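Cas13d (uncultured Ruminococcus sp, PDB 6IV9) binds a CRISPR RNA and probably uses its two HEPN domains to mature that RNA and to cleave target RNA. Local coordinates at residues D494-T506 and R558-A570. The protein carries 2 engineered substitutions. Numbering follows the deposited sequence.
Sequences DLLYFSKMIYMLT and RITNELFIVKNIA. With nucleotides of chain B.
E562 reaches from helix 558-570 to the start of helix 497-505 and grips it there. E562 CB lies 3.4 Å from S499 OG. CG and CD pass L495, and L495 CD2 is 4.0 Å from E562 CG; the two side chains run in opposite directions. The chain is extended beyond CG, which carries the carboxylate to the backbone just before the helix. OE1 takes two hydrogen bonds. L496 N, at the N-cap residue, meets E562 OE1 on the syn side at 2.8 Å and nearly straight (174°). S499 OG donates to the anti lone pair of E562 OE1 at 2.7 Å. R558 NE forms a salt bridge with E562 OE2 at 2.8 Å, approaching from above the carboxylate plane.

R558 CG lies anti to the backbone N (chi1 180°), and the chain runs extended to NE; this lays the guanidinium alongside D494 O. R558 NH2 donates to D494 O at 3.0 Å, from above the carbonyl plane. L496 CD2 sits over the centre of one guanidinium face.

Further along, the helices run roughly parallel, at 26°. V566 CG1 packs against CA and CB of Y503, I569 CG1 lies 3.9 Å from Y503 CE1, and A570 CB packs on T506. Helix 511-535 touches I559 and L563; helix 312-330 touches Y497 and K500.

With an alanine in place of E562, L496 N and S499 OG would probably lose their shared acceptor and R558 NE its counter-charge. The carboxylate is buried, and R558 probably offsets its charge. These bonds probably tie the first turn of helix 497-505 to helix 558-570, whose K567 NZ bonds OP1 of U34 of chain B, the RNA.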
ATOM      1  N   ASP A 494      11.852  20.446  -8.651  1.00 36.17           N
ATOM      2  CA  ASP A 494      11.000  20.962  -7.552  1.00 37.43           C
ATOM      3  C   ASP A 494      10.872  19.953  -6.412  1.00 39.12           C
ATOM      4  O   ASP A 494      10.339  20.336  -5.390  1.00 38.51           O
ATOM      5  CB  ASP A 494       9.575  21.251  -8.016  1.00 43.61           C
ATOM      6  CG  ASP A 494       9.447  22.354  -9.046  1.00 54.06           C
ATOM      7  OD1 ASP A 494      10.326  23.213  -9.087  1.00 53.88           O
ATOM      8  OD2 ASP A 494       8.459  22.341  -9.784  1.00 47.30           O
ATOM      9  N   LEU A 495      11.336  18.722  -6.600  1.00 32.99           N
ATOM     10  CA  LEU A 495      11.124  17.670  -5.572  1.00 32.58           C
ATOM     11  C   LEU A 495      12.418  17.303  -4.842  1.00 32.27           C
ATOM     12  O   LEU A 495      13.459  17.376  -5.434  1.00 32.74           O
ATOM     13  CB  LEU A 495      10.574  16.419  -6.262  1.00 33.02           C
ATOM     14  CG  LEU A 495       9.356  16.608  -7.160  1.00 37.02           C
ATOM     15  CD1 LEU A 495       8.894  15.288  -7.744  1.00 37.57           C
ATOM     16  CD2 LEU A 495       8.225  17.293  -6.427  1.00 38.80           C
ATOM     17  N   LEU A 496      12.305  16.891  -3.587  1.00 27.18           N
ATOM     18  CA  LEU A 496      13.468  16.394  -2.814  1.00 27.06           C
ATOM     19  C   LEU A 496      13.846  15.013  -3.350  1.00 29.28           C
ATOM     20  O   LEU A 496      13.004  14.356  -3.911  1.00 29.90           O
ATOM     21  CB  LEU A 496      13.091  16.277  -1.338  1.00 27.64           C
ATOM     22  CG  LEU A 496      12.699  17.582  -0.663  1.00 33.74           C
ATOM     23  CD1 LEU A 496      12.313  17.352   0.783  1.00 37.57           C
ATOM     24  CD2 LEU A 496      13.822  18.587  -0.759  1.00 32.95           C
ATOM     25  N   TYR A 497      15.085  14.597  -3.122  1.00 26.96           N
ATOM     26  CA  TYR A 497      15.564  13.267  -3.562  1.00 28.25           C
ATOM     27  C   TYR A 497      14.788  12.167  -2.837  1.00 28.84           C
ATOM     28  O   TYR A 497      14.523  11.140  -3.421  1.00 29.98           O
ATOM     29  CB  TYR A 497      17.087  13.199  -3.572  1.00 29.81           C
ATOM     30  CG  TYR A 497      17.620  13.888  -4.794  1.00 29.45           C
ATOM     31  CD1 TYR A 497      17.485  13.315  -6.036  1.00 29.11           C
ATOM     32  CD2 TYR A 497      18.142  15.160  -4.725  1.00 33.62           C
ATOM     33  CE1 TYR A 497      17.913  13.954  -7.184  1.00 32.66           C
ATOM     34  CE2 TYR A 497      18.584  15.815  -5.859  1.00 37.47           C
ATOM     35  CZ  TYR A 497      18.472  15.211  -7.094  1.00 36.90           C
ATOM     36  OH  TYR A 497      18.882  15.853  -8.212  1.00 35.70           O
ATOM     37  N   PHE A 498      14.416  12.418  -1.590  1.00 29.30           N
ATOM     38  CA  PHE A 498      13.667  11.376  -0.853  1.00 27.14           C
ATOM     39  C   PHE A 498      12.347  11.098  -1.580  1.00 25.87           C
ATOM     40  O   PHE A 498      12.016   9.950  -1.740  1.00 26.22           O
ATOM     41  CB  PHE A 498      13.457  11.769   0.607  1.00 27.42           C
ATOM     42  CG  PHE A 498      12.744  10.700   1.389  1.00 28.37           C
ATOM     43  CD1 PHE A 498      13.446   9.683   2.000  1.00 29.79           C
ATOM     44  CD2 PHE A 498      11.367  10.678   1.457  1.00 31.41           C
ATOM     45  CE1 PHE A 498      12.784   8.685   2.688  1.00 31.62           C
ATOM     46  CE2 PHE A 498      10.708   9.685   2.155  1.00 34.51           C
ATOM     47  CZ  PHE A 498      11.420   8.686   2.761  1.00 29.27           C
ATOM     48  N   SER A 499      11.658  12.149  -2.020  1.00 23.10           N
ATOM     49  CA  SER A 499      10.372  12.035  -2.751  1.00 25.06           C
ATOM     50  C   SER A 499      10.600  11.304  -4.073  1.00 28.40           C
ATOM     51  O   SER A 499       9.830  10.455  -4.404  1.00 24.96           O
ATOM     52  CB  SER A 499       9.788  13.391  -3.001  1.00 27.21           C
ATOM     53  OG  SER A 499       9.661  14.107  -1.805  1.00 30.90           O
ATOM     54  N   LYS A 500      11.664  11.659  -4.775  1.00 24.80           N
ATOM     55  CA  LYS A 500      12.007  11.025  -6.068  1.00 24.02           C
ATOM     56  C   LYS A 500      12.337   9.545  -5.838  1.00 24.00           C
ATOM     57  O   LYS A 500      12.068   8.750  -6.695  1.00 23.72           O
ATOM     58  CB  LYS A 500      13.065  11.858  -6.797  1.00 25.65           C
ATOM     59  CG  LYS A 500      12.569  13.221  -7.241  1.00 29.58           C
ATOM     60  CD  LYS A 500      13.570  14.024  -8.041  1.00 32.80           C
ATOM     61  CE  LYS A 500      14.440  14.932  -7.213  1.00 31.61           C
ATOM     62  NZ  LYS A 500      14.970  16.059  -8.006  1.00 32.18           N
ATOM     63  N   MET A 501      12.957   9.233  -4.708  1.00 24.74           N
ATOM     64  CA  MET A 501      13.300   7.833  -4.387  1.00 25.68           C
ATOM     65  C   MET A 501      12.004   7.043  -4.220  1.00 28.62           C
ATOM     66  O   MET A 501      11.936   5.948  -4.699  1.00 27.65           O
ATOM     67  CB  MET A 501      14.106   7.749  -3.099  1.00 26.70           C
ATOM     68  CG  MET A 501      14.456   6.360  -2.725  1.00 27.39           C
ATOM     69  SD  MET A 501      15.604   6.323  -1.358  1.00 32.31           S
ATOM     70  CE  MET A 501      14.580   6.886  -0.014  1.00 36.80           C
ATOM     71  N   ILE A 502      11.023   7.624  -3.542  1.00 22.82           N
ATOM     72  CA  ILE A 502       9.703   6.953  -3.376  1.00 23.02           C
ATOM     73  C   ILE A 502       9.053   6.778  -4.750  1.00 23.92           C
ATOM     74  O   ILE A 502       8.543   5.722  -5.017  1.00 24.04           O
ATOM     75  CB  ILE A 502       8.802   7.703  -2.383  1.00 21.16           C
ATOM     76  CG1 ILE A 502       9.461   7.789  -1.007  1.00 21.86           C
ATOM     77  CG2 ILE A 502       7.435   7.060  -2.331  1.00 24.17           C
ATOM     78  CD1 ILE A 502       9.824   6.472  -0.404  1.00 24.82           C
ATOM     79  N   TYR A 503       9.164   7.770  -5.621  1.00 21.46           N
ATOM     80  CA  TYR A 503       8.576   7.631  -6.970  1.00 21.52           C
ATOM     81  C   TYR A 503       9.236   6.452  -7.689  1.00 24.19           C
ATOM     82  O   TYR A 503       8.571   5.712  -8.341  1.00 24.83           O
ATOM     83  CB  TYR A 503       8.738   8.886  -7.824  1.00 25.33           C
ATOM     84  CG  TYR A 503       8.296   8.642  -9.239  1.00 24.10           C
ATOM     85  CD1 TYR A 503       6.957   8.615  -9.563  1.00 23.71           C
ATOM     86  CD2 TYR A 503       9.197   8.344 -10.238  1.00 26.36           C
ATOM     87  CE1 TYR A 503       6.521   8.340 -10.840  1.00 24.49           C
ATOM     88  CE2 TYR A 503       8.782   8.068 -11.526  1.00 25.12           C
ATOM     89  CZ  TYR A 503       7.438   8.057 -11.828  1.00 26.17           C
ATOM     90  OH  TYR A 503       6.996   7.770 -13.073  1.00 27.60           O
ATOM     91  N   MET A 504      10.541   6.296  -7.518  1.00 24.29           N
ATOM     92  CA  MET A 504      11.304   5.211  -8.177  1.00 24.34           C
ATOM     93  C   MET A 504      10.765   3.850  -7.716  1.00 23.80           C
ATOM     94  O   MET A 504      10.534   3.024  -8.539  1.00 22.52           O
ATOM     95  CB  MET A 504      12.790   5.323  -7.835  1.00 26.59           C
ATOM     96  CG  MET A 504      13.630   4.247  -8.454  1.00 27.27           C
ATOM     97  SD  MET A 504      13.698   2.745  -7.480  1.00 29.73           S
ATOM     98  CE  MET A 504      14.699   3.315  -6.116  1.00 29.91           C
ATOM     99  N   LEU A 505      10.440   3.718  -6.436  1.00 23.01           N
ATOM    100  CA  LEU A 505       9.920   2.467  -5.833  1.00 23.64           C
ATOM    101  C   LEU A 505       8.613   2.056  -6.513  1.00 23.08           C
ATOM    102  O   LEU A 505       8.376   0.899  -6.653  1.00 22.23           O
ATOM    103  CB  LEU A 505       9.629   2.742  -4.363  1.00 26.65           C
ATOM    104  CG  LEU A 505      10.598   2.167  -3.340  1.00 36.11           C
ATOM    105  CD1 LEU A 505      11.968   1.881  -3.904  1.00 32.90           C
ATOM    106  CD2 LEU A 505      10.655   3.031  -2.102  1.00 31.99           C
ATOM    107  N   THR A 506       7.826   3.028  -6.968  1.00 20.62           N
ATOM    108  CA  THR A 506       6.488   2.764  -7.566  1.00 23.04           C
ATOM    109  C   THR A 506       6.573   1.966  -8.865  1.00 25.15           C
ATOM    110  O   THR A 506       5.597   1.371  -9.238  1.00 24.32           O
ATOM    111  CB  THR A 506       5.619   4.014  -7.681  1.00 22.82           C
ATOM    112  OG1 THR A 506       6.118   4.797  -8.750  1.00 23.41           O
ATOM    113  CG2 THR A 506       5.539   4.789  -6.388  1.00 25.03           C
ATOM    114  N   ARG A 558       6.985  19.771   3.312  1.00 27.10           N
ATOM    115  CA  ARG A 558       7.328  19.680   1.883  1.00 27.85           C
ATOM    116  C   ARG A 558       7.205  18.218   1.439  1.00 23.69           C
ATOM    117  O   ARG A 558       6.627  17.976   0.412  1.00 26.21           O
ATOM    118  CB  ARG A 558       8.765  20.157   1.713  1.00 31.56           C
ATOM    119  CG  ARG A 558       9.241  20.111   0.280  1.00 36.75           C
ATOM    120  CD  ARG A 558      10.550  20.817   0.079  1.00 32.93           C
ATOM    121  NE  ARG A 558      10.824  20.803  -1.332  1.00 35.24           N
ATOM    122  CZ  ARG A 558      11.926  21.258  -1.870  1.00 42.12           C
ATOM    123  NH1 ARG A 558      12.754  21.980  -1.144  1.00 32.84           N
ATOM    124  NH2 ARG A 558      12.202  20.992  -3.123  1.00 37.65           N
ATOM    125  N   ILE A 559       7.709  17.285   2.238  1.00 24.09           N
ATOM    126  CA  ILE A 559       7.633  15.850   1.844  1.00 25.00           C
ATOM    127  C   ILE A 559       6.165  15.417   1.733  1.00 26.67           C
ATOM    128  O   ILE A 559       5.829  14.773   0.771  1.00 24.28           O
ATOM    129  CB  ILE A 559       8.428  14.972   2.817  1.00 25.54           C
ATOM    130  CG1 ILE A 559       9.918  15.313   2.792  1.00 25.80           C
ATOM    131  CG2 ILE A 559       8.183  13.511   2.538  1.00 29.69           C
ATOM    132  CD1 ILE A 559      10.690  14.782   3.961  1.00 26.30           C
ATOM    133  N   THR A 560       5.325  15.841   2.663  1.00 24.52           N
ATOM    134  CA  THR A 560       3.902  15.444   2.597  1.00 25.02           C
ATOM    135  C   THR A 560       3.301  15.942   1.281  1.00 26.63           C
ATOM    136  O   THR A 560       2.620  15.183   0.633  1.00 26.11           O
ATOM    137  CB  THR A 560       3.115  16.095   3.737  1.00 28.71           C
ATOM    138  OG1 THR A 560       3.661  15.691   4.981  1.00 31.90           O
ATOM    139  CG2 THR A 560       1.654  15.735   3.727  1.00 31.52           C
ATOM    140  N   ASN A 561       3.573  17.186   0.914  1.00 25.58           N
ATOM    141  CA  ASN A 561       3.029  17.769  -0.336  1.00 25.25           C
ATOM    142  C   ASN A 561       3.583  17.055  -1.572  1.00 24.13           C
ATOM    143  O   ASN A 561       2.828  16.766  -2.460  1.00 26.66           O
ATOM    144  CB  ASN A 561       3.319  19.263  -0.405  1.00 29.63           C
ATOM    145  CG  ASN A 561       2.664  20.044   0.709  1.00 33.64           C
ATOM    146  OD1 ASN A 561       1.689  19.610   1.282  1.00 34.68           O
ATOM    147  ND2 ASN A 561       3.198  21.206   1.016  1.00 34.66           N
ATOM    148  N   GLU A 562       4.884  16.814  -1.612  1.00 25.66           N
ATOM    149  CA  GLU A 562       5.535  16.145  -2.765  1.00 24.82           C
ATOM    150  C   GLU A 562       5.052  14.703  -2.926  1.00 25.40           C
ATOM    151  O   GLU A 562       4.820  14.268  -4.025  1.00 23.95           O
ATOM    152  CB  GLU A 562       7.042  16.189  -2.583  1.00 25.94           C
ATOM    153  CG  GLU A 562       7.541  17.599  -2.492  1.00 30.20           C
ATOM    154  CD  GLU A 562       9.040  17.759  -2.557  1.00 36.21           C
ATOM    155  OE1 GLU A 562       9.744  16.779  -2.385  1.00 31.82           O
ATOM    156  OE2 GLU A 562       9.470  18.879  -2.791  1.00 36.75           O
ATOM    157  N   LEU A 563       4.911  13.999  -1.817  1.00 24.47           N
ATOM    158  CA  LEU A 563       4.467  12.589  -1.840  1.00 22.62           C
ATOM    159  C   LEU A 563       3.046  12.529  -2.408  1.00 22.60           C
ATOM    160  O   LEU A 563       2.720  11.589  -3.070  1.00 21.26           O
ATOM    161  CB  LEU A 563       4.561  12.042  -0.423  1.00 24.87           C
ATOM    162  CG  LEU A 563       5.697  11.071  -0.143  1.00 27.43           C
ATOM    163  CD1 LEU A 563       6.857  11.167  -1.090  1.00 28.63           C
ATOM    164  CD2 LEU A 563       6.128  11.072   1.292  1.00 28.62           C
ATOM    165  N   PHE A 564       2.229  13.530  -2.121  1.00 21.83           N
ATOM    166  CA  PHE A 564       0.851  13.544  -2.659  1.00 25.82           C
ATOM    167  C   PHE A 564       0.921  13.594  -4.190  1.00 25.92           C
ATOM    168  O   PHE A 564       0.183  12.906  -4.856  1.00 24.45           O
ATOM    169  CB  PHE A 564       0.095  14.720  -2.050  1.00 26.50           C
ATOM    170  CG  PHE A 564      -1.394  14.714  -2.245  1.00 27.02           C
ATOM    171  CD1 PHE A 564      -2.218  14.021  -1.389  1.00 29.23           C
ATOM    172  CD2 PHE A 564      -1.973  15.446  -3.260  1.00 31.84           C
ATOM    173  CE1 PHE A 564      -3.589  14.043  -1.558  1.00 36.21           C
ATOM    174  CE2 PHE A 564      -3.344  15.469  -3.433  1.00 32.22           C
ATOM    175  CZ  PHE A 564      -4.146  14.768  -2.582  1.00 32.41           C
ATOM    176  N   ILE A 565       1.814  14.422  -4.713  1.00 24.24           N
ATOM    177  CA  ILE A 565       2.028  14.535  -6.181  1.00 24.83           C
ATOM    178  C   ILE A 565       2.595  13.221  -6.729  1.00 23.45           C
ATOM    179  O   ILE A 565       2.152  12.781  -7.746  1.00 25.83           O
ATOM    180  CB  ILE A 565       2.907  15.747  -6.515  1.00 27.47           C
ATOM    181  CG1 ILE A 565       2.176  17.043  -6.178  1.00 32.00           C
ATOM    182  CG2 ILE A 565       3.336  15.715  -7.963  1.00 29.04           C
ATOM    183  CD1 ILE A 565       3.093  18.188  -5.929  1.00 41.20           C
ATOM    184  N   VAL A 566       3.511  12.599  -6.003  1.00 23.23           N
ATOM    185  CA  VAL A 566       4.100  11.310  -6.446  1.00 22.74           C
ATOM    186  C   VAL A 566       2.978  10.280  -6.576  1.00 23.32           C
ATOM    187  O   VAL A 566       2.943   9.613  -7.566  1.00 24.56           O
ATOM    188  CB  VAL A 566       5.176  10.838  -5.459  1.00 23.10           C
ATOM    189  CG1 VAL A 566       5.508   9.375  -5.632  1.00 23.48           C
ATOM    190  CG2 VAL A 566       6.417  11.688  -5.574  1.00 26.29           C
ATOM    191  N   LYS A 567       2.052  10.248  -5.629  1.00 21.73           N
ATOM    192  CA  LYS A 567       0.931   9.290  -5.715  1.00 22.28           C
ATOM    193  C   LYS A 567       0.136   9.573  -6.993  1.00 24.46           C
ATOM    194  O   LYS A 567      -0.206   8.642  -7.677  1.00 23.13           O
ATOM    195  CB  LYS A 567       0.043   9.454  -4.484  1.00 23.59           C
ATOM    196  CG  LYS A 567      -1.295   8.742  -4.507  1.00 23.35           C
ATOM    197  CD  LYS A 567      -2.066   8.873  -3.221  1.00 24.32           C
ATOM    198  CE  LYS A 567      -3.426   8.222  -3.277  1.00 26.31           C
ATOM    199  NZ  LYS A 567      -4.330   8.895  -4.229  1.00 28.11           N
ATOM    200  N   ASN A 568      -0.115  10.841  -7.297  1.00 23.53           N
ATOM    201  CA  ASN A 568      -0.907  11.182  -8.502  1.00 22.57           C
ATOM    202  C   ASN A 568      -0.187  10.735  -9.783  1.00 25.42           C
ATOM    203  O   ASN A 568      -0.794  10.101 -10.598  1.00 27.17           O
ATOM    204  CB  ASN A 568      -1.194  12.686  -8.562  1.00 24.50           C
ATOM    205  CG  ASN A 568      -1.967  13.213  -7.371  1.00 27.44           C
ATOM    206  OD1 ASN A 568      -2.737  12.507  -6.763  1.00 27.12           O
ATOM    207  ND2 ASN A 568      -1.767  14.469  -7.036  1.00 25.48           N
ATOM    208  N   ILE A 569       1.069  11.106  -9.949  1.00 23.86           N
ATOM    209  CA  ILE A 569       1.823  10.756 -11.186  1.00 24.27           C
ATOM    210  C   ILE A 569       2.170   9.267 -11.260  1.00 23.07           C
ATOM    211  O   ILE A 569       2.195   8.751 -12.336  1.00 25.66           O
ATOM    212  CB  ILE A 569       3.014  11.692 -11.425  1.00 25.14           C
ATOM    213  CG1 ILE A 569       4.134  11.458 -10.420  1.00 24.93           C
ATOM    214  CG2 ILE A 569       2.537  13.130 -11.434  1.00 28.34           C
ATOM    215  CD1 ILE A 569       5.336  12.298 -10.651  1.00 29.46           C
ATOM    216  N   ALA A 570       2.481   8.641 -10.132  1.00 22.58           N
ATOM    217  CA  ALA A 570       2.794   7.195 -10.123  1.00 23.79           C
ATOM    218  C   ALA A 570       1.565   6.365 -10.512  1.00 25.61           C
ATOM    219  O   ALA A 570       1.738   5.282 -11.001  1.00 27.04           O
ATOM    220  CB  ALA A 570       3.361   6.769  -8.801  1.00 25.44           C
TER
ATOM    221  P     U B  34      -7.627   8.447  -2.976  1.00 26.37           P
ATOM    222  OP1   U B  34      -7.075   8.460  -4.358  1.00 25.68           O
ATOM    223  OP2   U B  34      -9.047   8.311  -2.733  1.00 26.20           O
ATOM    224  O5'   U B  34      -6.890   7.314  -2.180  1.00 25.17           O
ATOM    225  C5'   U B  34      -7.432   5.989  -2.078  1.00 27.44           C
ATOM    226  C4'   U B  34      -6.605   5.197  -1.106  1.00 24.15           C
ATOM    227  O4'   U B  34      -6.688   5.717   0.238  1.00 23.64           O
ATOM    228  C3'   U B  34      -6.998   3.734  -0.960  1.00 23.49           C
ATOM    229  O3'   U B  34      -6.424   3.043  -2.079  1.00 25.17           O
ATOM    230  C2'   U B  34      -6.336   3.392   0.366  1.00 24.50           C
ATOM    231  O2'   U B  34      -4.946   3.172   0.172  1.00 25.19           O
ATOM    232  C1'   U B  34      -6.631   4.661   1.166  1.00 25.70           C
ATOM    233  N1    U B  34      -7.925   4.620   1.874  1.00 27.86           N
ATOM    234  C2    U B  34      -7.963   3.794   2.973  1.00 29.99           C
ATOM    235  O2    U B  34      -7.008   3.128   3.326  1.00 29.89           O
ATOM    236  N3    U B  34      -9.157   3.757   3.620  1.00 34.58           N
ATOM    237  C4    U B  34     -10.300   4.444   3.297  1.00 33.18           C
ATOM    238  O4    U B  34     -11.269   4.350   4.028  1.00 35.62           O
ATOM    239  C5    U B  34     -10.182   5.306   2.162  1.00 32.08           C
ATOM    240  C6    U B  34      -9.026   5.340   1.486  1.00 29.16           C
ATOM    241  P     C B  33     -11.424  11.362  -0.142  1.00 26.62           P
ATOM    242  OP1   C B  33     -11.805  11.926  -1.455  1.00 26.07           O
ATOM    243  OP2   C B  33     -12.116  10.198   0.461  1.00 24.00           O
ATOM    244  O5'   C B  33      -9.887  10.940  -0.204  1.00 25.06           O
ATOM    245  C5'   C B  33      -8.894  11.842  -0.718  1.00 23.67           C
ATOM    246  C4'   C B  33      -7.519  11.319  -0.500  1.00 24.92           C
ATOM    247  O4'   C B  33      -7.203  11.376   0.912  1.00 26.14           O
ATOM    248  C3'   C B  33      -7.289   9.858  -0.851  1.00 25.45           C
ATOM    249  O3'   C B  33      -7.060   9.704  -2.238  1.00 24.70           O
ATOM    250  C2'   C B  33      -6.053   9.551  -0.039  1.00 25.60           C
ATOM    251  O2'   C B  33      -4.877  10.135  -0.573  1.00 25.49           O
ATOM    252  C1'   C B  33      -6.399  10.261   1.263  1.00 24.76           C
ATOM    253  N1    C B  33      -7.127   9.382   2.208  1.00 24.34           N
ATOM    254  C2    C B  33      -6.362   8.509   2.984  1.00 26.29           C
ATOM    255  O2    C B  33      -5.134   8.470   2.805  1.00 28.09           O
ATOM    256  N3    C B  33      -6.983   7.706   3.873  1.00 25.99           N
ATOM    257  C4    C B  33      -8.315   7.722   3.975  1.00 25.76           C
ATOM    258  N4    C B  33      -8.877   6.952   4.897  1.00 27.04           N
ATOM    259  C5    C B  33      -9.116   8.626   3.224  1.00 25.65           C
ATOM    260  C6    C B  33      -8.482   9.447   2.375  1.00 23.20           C
TER